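Local coordinates for ABC-type transport system, molybdenum-specific extracellular solute-binding protein (Clostridium difficile, PDB 4KD5) that probably binds molybdate or tungstate outside the membrane as the substrate-binding component of an ABC transporter, at residues F146-D149 and V150-L154; E212-L215 and L216-S219. All coordinates share one frame; numbering follows the deposited sequence.

Contact 1: residues F146-D149 and V150-L154; sequences FAKD and VKEVL
E152 reaches back from the first turn of helix 150-159 to K148, just after strand 144-147, where its OE1 accepts the backbone N-H of K148 at 2.9 Å. The bond is almost straight (172°) and meets the oxygen nearly along its C-O axis. In the other direction D149, with CG set between its backbone N and carbonyl carbon (chi1 48°), turns OD1 onto the N of E152 at 3.1 Å, while its own carbonyl O takes the N-H of V153 at 3.1 Å. The tightly packed part is apolar and buried: A147 CB sits 3.6 Å from V153 CG2. E152 OE1 lies 3.5 Å from A147 CB. The outer side is looser. The extended K148 chain crosses that of E152 at about a right angle, CG passing 3.2 Å from OE1, yet NZ stays 5.0 Å from E152 OE2, too far for a salt bridge. K151 is exposed, its chain leading away after CB passes 3.6 Å from D149 OD1. D149 thus acts as N-cap of the helix, and E152 answers one residue earlier than in a strict capping box, at the strand-to-helix turn whose V150 belongs to the predicted molybdate-binding site with A123 and Y168.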
# COMPACT_ATOMS: atom_id res chain seq x y z
N PHE A 146 33.43 30.24 -21.44
CA PHE A 146 32.09 29.70 -21.26
C PHE A 146 31.72 28.58 -22.24
O PHE A 146 31.77 28.77 -23.46
CB PHE A 146 31.06 30.83 -21.33
CG PHE A 146 31.28 31.92 -20.30
CD1 PHE A 146 30.61 31.89 -19.09
CD2 PHE A 146 32.17 32.96 -20.55
CE1 PHE A 146 30.81 32.88 -18.14
CE2 PHE A 146 32.37 33.96 -19.61
CZ PHE A 146 31.70 33.92 -18.40
N ALA A 147 31.35 27.42 -21.70
CA ALA A 147 31.00 26.25 -22.52
C ALA A 147 29.48 26.06 -22.66
O ALA A 147 28.71 26.55 -21.84
CB ALA A 147 31.63 25.00 -21.95
N LYS A 148 29.08 25.32 -23.69
CA LYS A 148 27.67 25.08 -23.99
C LYS A 148 27.05 24.06 -23.04
O LYS A 148 25.84 24.04 -22.84
CB LYS A 148 27.50 24.60 -25.43
CG LYS A 148 28.22 23.29 -25.74
CD LYS A 148 28.00 22.86 -27.19
CE LYS A 148 28.70 21.54 -27.49
NZ LYS A 148 28.43 21.05 -28.87
N ASP A 149 27.90 23.20 -22.47
CA ASP A 149 27.48 22.24 -21.45
C ASP A 149 28.67 21.65 -20.69
O ASP A 149 29.83 21.89 -21.05
CB ASP A 149 26.61 21.12 -22.05
CG ASP A 149 27.20 20.52 -23.32
OD1 ASP A 149 28.43 20.37 -23.41
OD2 ASP A 149 26.41 20.20 -24.23
N VAL A 150 28.38 20.88 -19.63
CA VAL A 150 29.43 20.32 -18.79
C VAL A 150 30.33 19.33 -19.53
O VAL A 150 31.47 19.10 -19.13
CB VAL A 150 28.86 19.62 -17.54
CG1 VAL A 150 28.31 20.64 -16.57
CG2 VAL A 150 27.76 18.64 -17.94
N LYS A 151 29.80 18.76 -20.60
CA LYS A 151 30.55 17.82 -21.42
C LYS A 151 31.66 18.55 -22.17
O LYS A 151 32.74 18.01 -22.41
CB LYS A 151 29.61 17.10 -22.38
CG LYS A 151 30.14 15.78 -22.93
CD LYS A 151 29.04 15.04 -23.69
CE LYS A 151 29.47 13.64 -24.08
NZ LYS A 151 28.35 12.86 -24.68
N GLU A 152 31.39 19.80 -22.54
CA GLU A 152 32.40 20.64 -23.18
C GLU A 152 33.41 21.16 -22.15
O GLU A 152 34.60 21.29 -22.45
CB GLU A 152 31.76 21.79 -23.96
CG GLU A 152 32.74 22.60 -24.79
CD GLU A 152 32.08 23.52 -25.80
OE1 GLU A 152 31.23 24.35 -25.40
OE2 GLU A 152 32.40 23.41 -27.00
N VAL A 153 32.93 21.44 -20.93
CA VAL A 153 33.81 21.88 -19.85
C VAL A 153 34.86 20.82 -19.56
O VAL A 153 36.06 21.12 -19.51
CB VAL A 153 33.01 22.18 -18.56
CG1 VAL A 153 33.95 22.55 -17.43
CG2 VAL A 153 32.04 23.32 -18.79
N LEU A 154 34.42 19.58 -19.40
CA LEU A 154 35.31 18.45 -19.13
C LEU A 154 36.31 18.24 -20.26
O LEU A 154 37.48 17.93 -20.01
CB LEU A 154 34.50 17.17 -18.90
CG LEU A 154 33.85 16.98 -17.53
CD1 LEU A 154 32.58 16.14 -17.63
CD2 LEU A 154 34.83 16.31 -16.59

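Contact 2: residues E212-L215 and L216-S219; sequences EEFL and LSES
With chi1 at 77°, S217 holds OG between its backbone N and carbonyl carbon and swings it back to 2.6 Å from F214 O. F214, whose CG stands anti to the backbone N (chi1 171°), carries its ring toward S219, CE1 lying 3.4 Å from S219 OG; the two serine hydroxyls approach the ring obliquely. K29 O of the second subunit is a hydrogen-bond partner of S217 OG and also of S219 OG. F214 O additionally receives the N-H of S217 in a weak bond of 3.2 Å, three residues on, whereas L216 N still reaches E212 O at 3.1 Å in helical spacing. Together these bonds mark the end of helix 205-215. L216 and E212 run side by side, pointing the same way: L216 CG rests 3.4 Å from E212 O, and L216 CD1 3.8 Å from E212 OE1. S217 is also the N-cap of helix 218-226, its OG meeting G220 N weakly, so one residue serves the junction of two helices. L215 and F214 pack against helix 17-28, while L216, L215 and E212 touch strand 82-94; E212 and L215 also touch strand 58-60, and E212 reaches strand 193-198 as well.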
# COMPACT_ATOMS: atom_id res chain seq x y z
N GLU A 212 9.42 4.74 -3.84
CA GLU A 212 10.05 6.00 -3.44
C GLU A 212 10.87 5.79 -2.16
O GLU A 212 11.95 6.35 -2.01
CB GLU A 212 9.01 7.10 -3.23
CG GLU A 212 9.63 8.45 -2.89
CD GLU A 212 8.61 9.51 -2.52
OE1 GLU A 212 8.91 10.33 -1.63
OE2 GLU A 212 7.51 9.54 -3.13
N GLU A 213 10.35 4.98 -1.24
CA GLU A 213 11.08 4.74 0.00
C GLU A 213 12.33 3.89 -0.19
O GLU A 213 13.24 3.94 0.63
CB GLU A 213 10.17 4.16 1.09
CG GLU A 213 9.83 5.16 2.20
CD GLU A 213 11.06 5.64 2.96
OE1 GLU A 213 10.99 6.74 3.56
OE2 GLU A 213 12.09 4.94 2.98
N PHE A 214 12.40 3.14 -1.29
CA PHE A 214 13.62 2.42 -1.62
C PHE A 214 14.69 3.41 -2.02
O PHE A 214 15.86 3.26 -1.68
CB PHE A 214 13.39 1.41 -2.75
CG PHE A 214 14.65 0.80 -3.27
CD1 PHE A 214 15.37 -0.11 -2.50
CD2 PHE A 214 15.13 1.12 -4.53
CE1 PHE A 214 16.54 -0.68 -2.98
CE2 PHE A 214 16.30 0.56 -5.02
CZ PHE A 214 17.01 -0.35 -4.24
N LEU A 215 14.27 4.44 -2.76
CA LEU A 215 15.17 5.49 -3.21
C LEU A 215 15.72 6.28 -2.02
O LEU A 215 16.88 6.68 -2.01
CB LEU A 215 14.43 6.43 -4.16
CG LEU A 215 13.79 5.81 -5.41
CD1 LEU A 215 13.06 6.86 -6.23
CD2 LEU A 215 14.85 5.13 -6.25
N LEU A 216 14.87 6.49 -1.01
CA LEU A 216 15.23 7.26 0.17
C LEU A 216 15.91 6.39 1.22
O LEU A 216 16.31 6.87 2.28
CB LEU A 216 13.99 7.94 0.75
CG LEU A 216 13.21 8.87 -0.18
CD1 LEU A 216 11.87 9.26 0.41
CD2 LEU A 216 14.02 10.12 -0.50
N SER A 217 16.04 5.10 0.92
CA SER A 217 16.65 4.15 1.86
C SER A 217 18.17 4.15 1.77
O SER A 217 18.74 4.64 0.79
CB SER A 217 16.11 2.74 1.63
OG SER A 217 16.70 2.15 0.49
N GLU A 218 18.82 3.58 2.79
CA GLU A 218 20.28 3.55 2.86
C GLU A 218 20.90 2.88 1.64
O GLU A 218 21.87 3.39 1.08
CB GLU A 218 20.72 2.87 4.16
CG GLU A 218 20.20 3.56 5.42
CD GLU A 218 20.35 2.72 6.67
OE1 GLU A 218 21.13 1.74 6.65
OE2 GLU A 218 19.67 3.03 7.68
N SER A 219 20.34 1.74 1.23
CA SER A 219 20.85 1.03 0.06
C SER A 219 20.61 1.81 -1.23
O SER A 219 21.47 1.82 -2.12
CB SER A 219 20.23 -0.36 -0.04
OG SER A 219 18.91 -0.29 -0.55

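Contact 1 precedes contact 2 along the chain, and they lie on opposite sides of its centre: centres about 32 Å apart, nearest atoms about 22 Å, with no touch. Contact 1 belongs to the region where strand 144-147 pairs in parallel with 113-116; contact 2 belongs to the one built on strands 58-60, 193-198 and helix 17-28. The long strand 82-94 connects them, pairing antiparallel with both 164-168 and 193-198. This agrees with the two-lobed fold of solute-binding proteins, in which the substrate is held in the cleft between the lobes. Contact 1 holds a predicted molybdate-site residue, whereas contact 2 lies away from that site and against a second subunit.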